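Local coordinates for DUF1436 domain-containing protein (Neisseria meningitidis, PDB 2GKP) that is of unknown function but belongs to the CdiI family, and so is probably an immunity protein that neutralises the toxin of a contact-dependent growth inhibition system, at residues Q26-D37 / A61-Y70; L118-P127 / I139-L148. All coordinates share one frame; numbering follows the deposited sequence.

Contact 1 of 2, residues Q26-D37 / A61-Y70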
loop_
_atom_site.group_PDB
_atom_site.type_symbol
_atom_site.label_atom_id
_atom_site.label_comp_id
_atom_site.label_asym_id
_atom_site.label_seq_id
_atom_site.Cartn_x
_atom_site.Cartn_y
_atom_site.Cartn_z
ATOM N N GLN A 26 2.394 3.133 0.790
ATOM C CA GLN A 26 2.967 3.101 -0.537
ATOM C C GLN A 26 1.916 3.324 -1.622
ATOM O O GLN A 26 0.907 2.625 -1.650
ATOM C CB GLN A 26 3.589 1.688 -0.719
ATOM C CG GLN A 26 4.221 1.375 -2.060
ATOM C CD GLN A 26 5.438 2.232 -2.282
ATOM O OE1 GLN A 26 6.362 2.249 -1.455
ATOM N NE2 GLN A 26 5.454 2.930 -3.392
ATOM N N THR A 27 2.206 4.198 -2.586
ATOM C CA THR A 27 1.391 4.278 -3.811
ATOM C C THR A 27 1.550 3.012 -4.662
ATOM O O THR A 27 2.660 2.507 -4.802
ATOM C CB THR A 27 1.875 5.470 -4.667
ATOM O OG1 THR A 27 1.583 6.664 -3.947
ATOM C CG2 THR A 27 1.147 5.536 -6.028
ATOM N N TRP A 28 0.431 2.513 -5.205
ATOM C CA TRP A 28 0.450 1.428 -6.196
ATOM C C TRP A 28 0.004 1.995 -7.546
ATOM O O TRP A 28 -0.747 2.989 -7.605
ATOM C CB TRP A 28 -0.551 0.355 -5.757
ATOM C CG TRP A 28 -0.125 -0.521 -4.627
ATOM C CD1 TRP A 28 0.735 -0.204 -3.587
ATOM C CD2 TRP A 28 -0.596 -1.831 -4.364
ATOM N NE1 TRP A 28 0.852 -1.278 -2.722
ATOM C CE2 TRP A 28 0.041 -2.281 -3.170
ATOM C CE3 TRP A 28 -1.469 -2.698 -5.038
ATOM C CZ2 TRP A 28 -0.169 -3.554 -2.652
ATOM C CZ3 TRP A 28 -1.694 -3.966 -4.497
ATOM C CH2 TRP A 28 -1.040 -4.374 -3.319
ATOM N N SER A 29 0.447 1.357 -8.636
ATOM C CA SER A 29 0.063 1.777 -9.978
ATOM C C SER A 29 -0.119 0.536 -10.831
ATOM O O SER A 29 0.146 -0.593 -10.381
ATOM C CB SER A 29 1.163 2.665 -10.590
ATOM O OG SER A 29 1.296 3.875 -9.836
ATOM N N GLY A 30 -0.541 0.749 -12.086
ATOM C CA GLY A 30 -0.719 -0.399 -12.966
ATOM C C GLY A 30 -1.751 -0.138 -14.024
ATOM O O GLY A 30 -2.090 1.017 -14.317
ATOM N N PHE A 31 -2.223 -1.229 -14.633
ATOM C CA PHE A 31 -3.353 -1.187 -15.537
ATOM C C PHE A 31 -3.957 -2.586 -15.433
ATOM O O PHE A 31 -3.243 -3.589 -15.588
ATOM C CB PHE A 31 -2.939 -0.927 -17.006
ATOM C CG PHE A 31 -4.053 -1.208 -17.959
ATOM C CD1 PHE A 31 -5.085 -0.272 -18.128
ATOM C CD2 PHE A 31 -4.135 -2.453 -18.616
ATOM C CE1 PHE A 31 -6.191 -0.554 -18.922
ATOM C CE2 PHE A 31 -5.226 -2.744 -19.414
ATOM C CZ PHE A 31 -6.242 -1.803 -19.603
ATOM N N GLY A 32 -5.260 -2.644 -15.155
ATOM C CA GLY A 32 -5.936 -3.923 -14.979
ATOM C C GLY A 32 -5.694 -4.520 -13.621
ATOM O O GLY A 32 -6.632 -4.817 -12.888
ATOM N N ARG A 33 -4.420 -4.727 -13.293
ATOM C CA ARG A 33 -4.002 -5.105 -11.950
ATOM C C ARG A 33 -2.940 -4.109 -11.485
ATOM O O ARG A 33 -2.187 -3.537 -12.320
ATOM C CB ARG A 33 -3.441 -6.539 -11.904
ATOM C CG ARG A 33 -4.423 -7.602 -12.381
ATOM C CD ARG A 33 -3.867 -9.029 -12.270
ATOM N NE ARG A 33 -4.051 -9.581 -10.927
ATOM C CZ ARG A 33 -5.134 -10.235 -10.500
ATOM N NH1 ARG A 33 -5.152 -10.738 -9.256
ATOM N NH2 ARG A 33 -6.218 -10.377 -11.265
ATOM N N TYR A 34 -2.869 -3.936 -10.156
ATOM C CA TYR A 34 -1.988 -2.934 -9.570
ATOM C C TYR A 34 -0.954 -3.531 -8.629
ATOM O O TYR A 34 -1.113 -4.650 -8.103
ATOM C CB TYR A 34 -2.825 -1.864 -8.854
ATOM C CG TYR A 34 -3.605 -1.019 -9.826
ATOM C CD1 TYR A 34 -3.228 0.299 -10.056
ATOM C CD2 TYR A 34 -4.677 -1.530 -10.557
ATOM C CE1 TYR A 34 -3.934 1.093 -10.948
ATOM C CE2 TYR A 34 -5.375 -0.720 -11.471
ATOM C CZ TYR A 34 -4.994 0.574 -11.656
ATOM O OH TYR A 34 -5.690 1.385 -12.557
ATOM N N ALA A 35 0.098 -2.755 -8.409
ATOM C CA ALA A 35 1.224 -3.226 -7.588
ATOM C C ALA A 35 2.012 -2.053 -7.064
ATOM O O ALA A 35 1.884 -0.942 -7.584
ATOM C CB ALA A 35 2.127 -4.197 -8.377
ATOM N N PRO A 36 2.815 -2.275 -6.013
ATOM C CA PRO A 36 3.606 -1.155 -5.485
ATOM C C PRO A 36 4.373 -0.432 -6.584
ATOM O O PRO A 36 4.994 -1.088 -7.441
ATOM C CB PRO A 36 4.558 -1.854 -4.518
ATOM C CG PRO A 36 3.756 -3.015 -4.001
ATOM C CD PRO A 36 2.971 -3.511 -5.206
ATOM N N ASP A 37 4.340 0.897 -6.562
ATOM C CA ASP A 37 4.990 1.702 -7.620
ATOM C C ASP A 37 6.202 2.393 -6.989
ATOM O O ASP A 37 6.062 3.429 -6.310
ATOM C CB ASP A 37 4.006 2.729 -8.164
ATOM C CG ASP A 37 4.567 3.511 -9.329
ATOM O OD1 ASP A 37 5.762 3.356 -9.604
ATOM O OD2 ASP A 37 3.824 4.309 -9.926
ATOM N N ALA A 61 -1.060 9.019 -0.962
ATOM C CA ALA A 61 -0.537 7.884 -1.729
ATOM C C ALA A 61 -1.480 7.469 -2.853
ATOM O O ALA A 61 -1.040 7.214 -3.984
ATOM C CB ALA A 61 -0.243 6.685 -0.803
ATOM N N LEU A 62 -2.776 7.434 -2.560
ATOM C CA LEU A 62 -3.760 7.110 -3.581
ATOM C C LEU A 62 -3.759 8.146 -4.695
ATOM O O LEU A 62 -3.880 7.771 -5.857
ATOM C CB LEU A 62 -5.149 7.021 -2.967
ATOM C CG LEU A 62 -5.486 5.809 -2.078
ATOM C CD1 LEU A 62 -6.687 6.064 -1.200
ATOM C CD2 LEU A 62 -5.728 4.603 -2.943
ATOM N N ALA A 63 -3.614 9.422 -4.351
ATOM C CA ALA A 63 -3.674 10.479 -5.380
ATOM C C ALA A 63 -2.568 10.325 -6.403
ATOM O O ALA A 63 -2.709 10.771 -7.566
ATOM C CB ALA A 63 -3.636 11.835 -4.744
ATOM N N ASN A 64 -1.460 9.726 -5.985
ATOM C CA ASN A 64 -0.343 9.506 -6.895
ATOM C C ASN A 64 -0.419 8.199 -7.699
ATOM O O ASN A 64 0.435 7.937 -8.536
ATOM C CB ASN A 64 0.994 9.528 -6.143
ATOM C CG ASN A 64 1.413 10.911 -5.759
ATOM O OD1 ASN A 64 1.093 11.865 -6.456
ATOM N ND2 ASN A 64 2.148 11.037 -4.669
ATOM N N SER A 65 -1.440 7.383 -7.440
ATOM C CA SER A 65 -1.585 6.106 -8.141
ATOM C C SER A 65 -1.736 6.293 -9.651
ATOM O O SER A 65 -2.668 6.989 -10.097
ATOM C CB SER A 65 -2.790 5.366 -7.558
ATOM O OG SER A 65 -3.053 4.143 -8.253
ATOM N N ARG A 66 -0.869 5.636 -10.426
ATOM C CA ARG A 66 -0.887 5.832 -11.882
ATOM C C ARG A 66 -1.662 4.692 -12.552
ATOM O O ARG A 66 -1.516 3.503 -12.181
ATOM C CB ARG A 66 0.528 5.908 -12.462
ATOM C CG ARG A 66 1.328 7.080 -11.979
ATOM C CD ARG A 66 2.733 7.128 -12.649
ATOM N NE ARG A 66 3.651 6.051 -12.271
ATOM C CZ ARG A 66 4.717 5.671 -12.978
ATOM N NH1 ARG A 66 5.004 6.232 -14.159
ATOM N NH2 ARG A 66 5.516 4.712 -12.544
ATOM N N THR A 67 -2.491 5.042 -13.537
ATOM C CA THR A 67 -3.107 4.034 -14.400
ATOM C C THR A 67 -2.505 4.198 -15.784
ATOM O O THR A 67 -2.583 5.281 -16.383
ATOM C CB THR A 67 -4.637 4.216 -14.477
ATOM O OG1 THR A 67 -5.211 3.972 -13.191
ATOM C CG2 THR A 67 -5.265 3.243 -15.485
ATOM N N PHE A 68 -1.853 3.139 -16.238
ATOM C CA PHE A 68 -1.214 3.180 -17.575
ATOM C C PHE A 68 -2.201 2.854 -18.674
ATOM O O PHE A 68 -3.231 2.264 -18.415
ATOM C CB PHE A 68 -0.012 2.235 -17.644
ATOM C CG PHE A 68 0.914 2.381 -16.485
ATOM C CD1 PHE A 68 1.492 3.616 -16.223
ATOM C CD2 PHE A 68 1.186 1.311 -15.649
ATOM C CE1 PHE A 68 2.331 3.781 -15.141
ATOM C CE2 PHE A 68 2.007 1.474 -14.555
ATOM C CZ PHE A 68 2.577 2.707 -14.299
ATOM N N VAL A 69 -1.868 3.263 -19.905
ATOM C CA VAL A 69 -2.486 2.731 -21.112
ATOM C C VAL A 69 -1.740 1.428 -21.398
ATOM O O VAL A 69 -0.514 1.383 -21.388
ATOM C CB VAL A 69 -2.331 3.752 -22.265
ATOM C CG1 VAL A 69 -2.662 3.089 -23.628
ATOM C CG2 VAL A 69 -3.221 4.954 -21.981
ATOM N N TYR A 70 -2.480 0.344 -21.607
ATOM C CA TYR A 70 -1.872 -0.958 -21.846
ATOM C C TYR A 70 -0.848 -0.905 -22.998
ATOM O O TYR A 70 -1.116 -0.327 -24.058
ATOM C CB TYR A 70 -2.960 -1.984 -22.193
ATOM C CG TYR A 70 -2.384 -3.362 -22.441
ATOM C CD1 TYR A 70 -1.954 -4.154 -21.372
ATOM C CD2 TYR A 70 -2.291 -3.882 -23.741
ATOM C CE1 TYR A 70 -1.440 -5.428 -21.571
ATOM C CE2 TYR A 70 -1.765 -5.133 -23.939
ATOM C CZ TYR A 70 -1.365 -5.912 -22.863
ATOM O OH TYR A 70 -0.828 -7.166 -23.079
HETATM O O HOH W 1 3.027 8.847 -2.982
#
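The side chains of R66 and D37 cross at about a right angle, yet their flat ends lie nearly coplanar; R66 grips D37 side-on, with NE and NH2 both turned to OD2. R66 NE to D37 OD2 measures 2.9 Å, on the syn lone pair of that oxygen, and the guanidinium and carboxylate planes are only 20° apart. The bend at chi3 (-68°) turns the otherwise extended arginine chain to present this edge, while F68 CE1 sits over the centre of one guanidinium face. On its anti side D37 OD2 takes a third bond, from S29 OG at 2.6 Å, which fixes the carboxylate and probably stabilises its negative charge. The same S29 OG accepts from R66 N, so the serine links the backbone of one segment to the salt bridge. Nearby, T27 OG1 reaches A61 O of helix 51-63 at 2.7 Å; a water joins it to N64 ND2. S65 OG donates to W28 O at 2.7 Å and also receives a bond from W13 N. Further along, G30 N bonds to R66 O and F68 N to G30 O, making a single bridge between G30 and T67. Y34, whose ring stacks on W13, brings its hydroxyl to T67, OH to OG1 being 2.7 Å, with OG1 in the plane of the ring. At the far end, Y70 CB lies off-centre over a face of the F31 ring, 4.1 Å from its centroid, and the two rings are inclined at 49°. The arrangement is that of a beta hairpin, strands 23-30 and 34-45 of the antiparallel sheet, against which the chain leaving helix 51-63 is laid, held by the G30-T67 bridge and by the R66-D37 salt bridge with S29 behind it.

Contact 2 of 2, residues L118-P127 / I139-L148. With EDO (1,2-ethanediol), chain C.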
loop_
_atom_site.group_PDB
_atom_site.type_symbol
_atom_site.label_atom_id
_atom_site.label_comp_id
_atom_site.label_asym_id
_atom_site.label_seq_id
_atom_site.Cartn_x
_atom_site.Cartn_y
_atom_site.Cartn_z
ATOM N N LEU A 118 -9.524 2.723 -4.270
ATOM C CA LEU A 118 -10.525 3.786 -4.402
ATOM C C LEU A 118 -11.099 3.804 -5.812
ATOM O O LEU A 118 -10.365 3.825 -6.778
ATOM C CB LEU A 118 -9.847 5.129 -4.154
ATOM C CG LEU A 118 -10.705 6.401 -4.365
ATOM C CD1 LEU A 118 -11.887 6.419 -3.418
ATOM C CD2 LEU A 118 -9.824 7.620 -4.136
ATOM N N HIS A 119 -12.420 3.855 -5.898
ATOM C CA HIS A 119 -13.099 3.892 -7.194
ATOM C C HIS A 119 -14.453 4.542 -6.983
ATOM O O HIS A 119 -15.225 4.092 -6.132
ATOM C CB HIS A 119 -13.284 2.471 -7.741
ATOM C CG HIS A 119 -13.956 2.431 -9.076
ATOM N ND1 HIS A 119 -15.304 2.194 -9.230
ATOM C CD2 HIS A 119 -13.461 2.635 -10.317
ATOM C CE1 HIS A 119 -15.604 2.220 -10.519
ATOM N NE2 HIS A 119 -14.508 2.500 -11.199
ATOM N N ASN A 120 -14.711 5.632 -7.716
ATOM C CA ASN A 120 -15.960 6.387 -7.592
ATOM C C ASN A 120 -16.350 6.652 -6.144
ATOM O O ASN A 120 -17.501 6.459 -5.715
ATOM C CB ASN A 120 -17.087 5.675 -8.349
ATOM C CG ASN A 120 -16.857 5.660 -9.856
ATOM O OD1 ASN A 120 -16.033 6.409 -10.388
ATOM N ND2 ASN A 120 -17.574 4.777 -10.555
ATOM N N GLY A 121 -15.352 7.121 -5.406
ATOM C CA GLY A 121 -15.567 7.584 -4.059
ATOM C C GLY A 121 -15.597 6.471 -3.026
ATOM O O GLY A 121 -15.626 6.762 -1.864
ATOM N N CYS A 122 -15.573 5.209 -3.447
ATOM C CA CYS A 122 -15.657 4.101 -2.524
ATOM C C CYS A 122 -14.262 3.602 -2.187
ATOM O O CYS A 122 -13.498 3.303 -3.097
ATOM C CB CYS A 122 -16.445 2.953 -3.144
ATOM S SG CYS A 122 -16.680 1.603 -2.006
ATOM N N LEU A 123 -13.976 3.518 -0.887
ATOM C CA LEU A 123 -12.682 2.999 -0.400
ATOM C C LEU A 123 -12.845 1.566 0.093
ATOM O O LEU A 123 -13.540 1.338 1.097
ATOM C CB LEU A 123 -12.159 3.866 0.750
ATOM C CG LEU A 123 -11.701 5.244 0.329
ATOM C CD1 LEU A 123 -11.682 6.146 1.551
ATOM C CD2 LEU A 123 -10.301 5.118 -0.285
ATOM N N LYS A 124 -12.205 0.603 -0.580
ATOM C CA LYS A 124 -12.175 -0.782 -0.129
ATOM C C LYS A 124 -10.809 -1.020 0.559
ATOM O O LYS A 124 -9.764 -0.951 -0.103
ATOM C CB LYS A 124 -12.363 -1.735 -1.318
ATOM C CG LYS A 124 -12.364 -3.244 -0.950
ATOM C CD LYS A 124 -12.594 -4.074 -2.197
ATOM C CE LYS A 124 -12.535 -5.565 -1.957
ATOM N NZ LYS A 124 -12.857 -6.204 -3.239
ATOM N N ILE A 125 -10.848 -1.268 1.872
ATOM C CA ILE A 125 -9.611 -1.404 2.656
ATOM C C ILE A 125 -9.537 -2.862 3.111
ATOM O O ILE A 125 -10.356 -3.298 3.908
ATOM C CB ILE A 125 -9.575 -0.423 3.850
ATOM C CG1 ILE A 125 -9.861 1.039 3.396
ATOM C CG2 ILE A 125 -8.267 -0.525 4.588
ATOM C CD1 ILE A 125 -10.123 2.045 4.579
ATOM N N SER A 126 -8.581 -3.606 2.568
ATOM C CA SER A 126 -8.598 -5.069 2.685
ATOM C C SER A 126 -7.420 -5.584 3.483
ATOM O O SER A 126 -6.269 -5.318 3.131
ATOM C CB SER A 126 -8.502 -5.711 1.308
ATOM O OG SER A 126 -9.621 -5.376 0.489
ATOM N N PRO A 127 -7.702 -6.353 4.534
ATOM C CA PRO A 127 -6.642 -6.996 5.315
ATOM C C PRO A 127 -6.105 -8.212 4.555
ATOM O O PRO A 127 -6.580 -8.525 3.459
ATOM C CB PRO A 127 -7.378 -7.416 6.591
ATOM C CG PRO A 127 -8.774 -7.701 6.087
ATOM C CD PRO A 127 -9.048 -6.670 5.044
ATOM N N ILE A 139 -7.818 -12.689 2.896
ATOM C CA ILE A 139 -8.587 -13.470 3.853
ATOM C C ILE A 139 -10.075 -13.219 3.599
ATOM O O ILE A 139 -10.412 -12.531 2.637
ATOM C CB ILE A 139 -8.165 -13.203 5.298
ATOM C CG1 ILE A 139 -8.229 -11.708 5.616
ATOM C CG2 ILE A 139 -6.729 -13.733 5.492
ATOM C CD1 ILE A 139 -8.106 -11.419 7.080
ATOM N N ASP A 140 -10.953 -13.762 4.429
ATOM C CA ASP A 140 -12.377 -13.805 4.038
ATOM C C ASP A 140 -13.309 -12.839 4.668
ATOM O O ASP A 140 -13.461 -12.859 5.877
ATOM C CB ASP A 140 -12.871 -15.223 4.251
ATOM C CG ASP A 140 -12.176 -16.163 3.336
ATOM O OD1 ASP A 140 -11.940 -15.735 2.193
ATOM O OD2 ASP A 140 -11.852 -17.294 3.729
ATOM N N ALA A 141 -13.972 -12.005 3.853
ATOM C CA ALA A 141 -15.076 -11.168 4.358
ATOM C C ALA A 141 -14.656 -10.271 5.525
ATOM O O ALA A 141 -15.421 -10.072 6.463
ATOM C CB ALA A 141 -16.272 -12.078 4.725
ATOM N N ASP A 142 -13.425 -9.744 5.480
ATOM C CA ASP A 142 -12.978 -8.823 6.521
ATOM C C ASP A 142 -12.679 -7.390 6.066
ATOM O O ASP A 142 -12.058 -6.634 6.809
ATOM C CB ASP A 142 -11.733 -9.373 7.239
ATOM C CG ASP A 142 -12.068 -10.175 8.442
ATOM O OD1 ASP A 142 -13.029 -9.808 9.145
ATOM O OD2 ASP A 142 -11.341 -11.149 8.684
ATOM N N ASP A 143 -13.154 -6.986 4.891
ATOM C CA ASP A 143 -12.822 -5.642 4.394
ATOM C C ASP A 143 -13.440 -4.537 5.225
ATOM O O ASP A 143 -14.519 -4.703 5.798
ATOM C CB ASP A 143 -13.276 -5.475 2.930
ATOM C CG ASP A 143 -12.542 -6.368 1.963
ATOM O OD1 ASP A 143 -11.507 -6.917 2.301
ATOM O OD2 ASP A 143 -13.014 -6.489 0.813
ATOM N N VAL A 144 -12.765 -3.390 5.284
ATOM C CA VAL A 144 -13.354 -2.172 5.867
ATOM C C VAL A 144 -13.741 -1.268 4.691
ATOM O O VAL A 144 -12.907 -0.924 3.873
ATOM C CB VAL A 144 -12.346 -1.460 6.782
ATOM C CG1 VAL A 144 -12.862 -0.157 7.247
ATOM C CG2 VAL A 144 -11.927 -2.333 7.964
ATOM N N ILE A 145 -15.027 -0.929 4.582
ATOM C CA ILE A 145 -15.542 -0.191 3.427
ATOM C C ILE A 145 -15.884 1.225 3.919
ATOM O O ILE A 145 -16.757 1.398 4.789
ATOM C CB ILE A 145 -16.832 -0.888 2.837
ATOM C CG1 ILE A 145 -16.562 -2.348 2.468
ATOM C CG2 ILE A 145 -17.401 -0.092 1.648
ATOM C CD1 ILE A 145 -15.442 -2.614 1.474
ATOM N N LEU A 146 -15.192 2.232 3.367
ATOM C CA LEU A 146 -15.449 3.637 3.664
ATOM C C LEU A 146 -15.614 4.403 2.354
ATOM O O LEU A 146 -15.813 3.813 1.293
ATOM C CB LEU A 146 -14.317 4.233 4.502
ATOM C CG LEU A 146 -14.160 3.614 5.901
ATOM C CD1 LEU A 146 -12.929 4.131 6.576
ATOM C CD2 LEU A 146 -15.361 3.884 6.767
ATOM N N SER A 147 -15.576 5.720 2.420
ATOM C CA SER A 147 -15.732 6.485 1.198
ATOM C C SER A 147 -15.105 7.855 1.349
ATOM O O SER A 147 -14.659 8.236 2.431
ATOM C CB SER A 147 -17.214 6.586 0.800
ATOM O OG SER A 147 -17.784 7.683 1.458
ATOM N N LEU A 148 -15.094 8.611 0.263
ATOM C CA LEU A 148 -14.567 9.976 0.308
ATOM C C LEU A 148 -15.472 10.934 1.088
ATOM O O LEU A 148 -15.096 12.077 1.341
ATOM C CB LEU A 148 -14.271 10.520 -1.098
ATOM C CG LEU A 148 -13.167 9.779 -1.875
ATOM C CD1 LEU A 148 -13.056 10.441 -3.241
ATOM C CD2 LEU A 148 -11.837 9.863 -1.082
HETATM C C1 EDO C . -4.192 -6.975 1.514
HETATM O O1 EDO C . -5.308 -7.622 0.875
HETATM C C2 EDO C . -2.894 -7.572 0.961
HETATM O O2 EDO C . -1.779 -6.674 0.908
HETATM O O HOH W 2 -8.624 -9.905 2.498
#
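Strand 144-147 runs antiparallel to 122-126, adding to the protein's sheet beside the strand that a type I' turn at H119-C122 joins to 112-119. L123 with L146 and I125 with V144 are the hydrogen-bonded pairs, each closed by two backbone bonds; L148 N to G121 O, 2.9 Å, continues the pattern into the turn. The side chains of L123, I125, V144 and L146 share one face. There I125 CD1 crosses to L146 CD1 at 4.0 Å, and helix 152-164 packs over this face through I155, L161 and A162. On the other face K124 and I145 run side by side, pointing the same way, with K124 CG 4.0 Å from I145 CD1. The lysine is fully extended, which carries its CE past the carboxylate of D143 and leaves NZ 4.1 Å from D143 OD2, beyond a salt bridge. Beyond the paired strands, the side chains of L118 and L148 cross at about a right angle, CD1 of the first touching CG of the second; at the other end the P127 ring packs on D142 CB and I139 CD1. A water accepts from I139 N and lies within bonding distance of P127 O. P127 O also accepts a bond from O1 of a bound 1,2-ethanediol, at 3.0 Å.

Overall arrangement
Both contacts belong to one antiparallel sheet, with centres about 17 Å apart. Strand 11-18 joins them: it pairs with 23-30, the first strand of contact 1, and with 112-119, which ends in the turn of contact 2. They also touch directly, L62 CD1 of helix 51-63 in contact 1 lying 3.8 Å from L123 CD2 in contact 2, so the helix 51-63 side of contact 1 packs directly against the L123 face of contact 2. Along the chain contact 1 closes before contact 2 opens. A bound sodium ion lies about 3 Å from the W28 side chain but about 12 Å from that of S126.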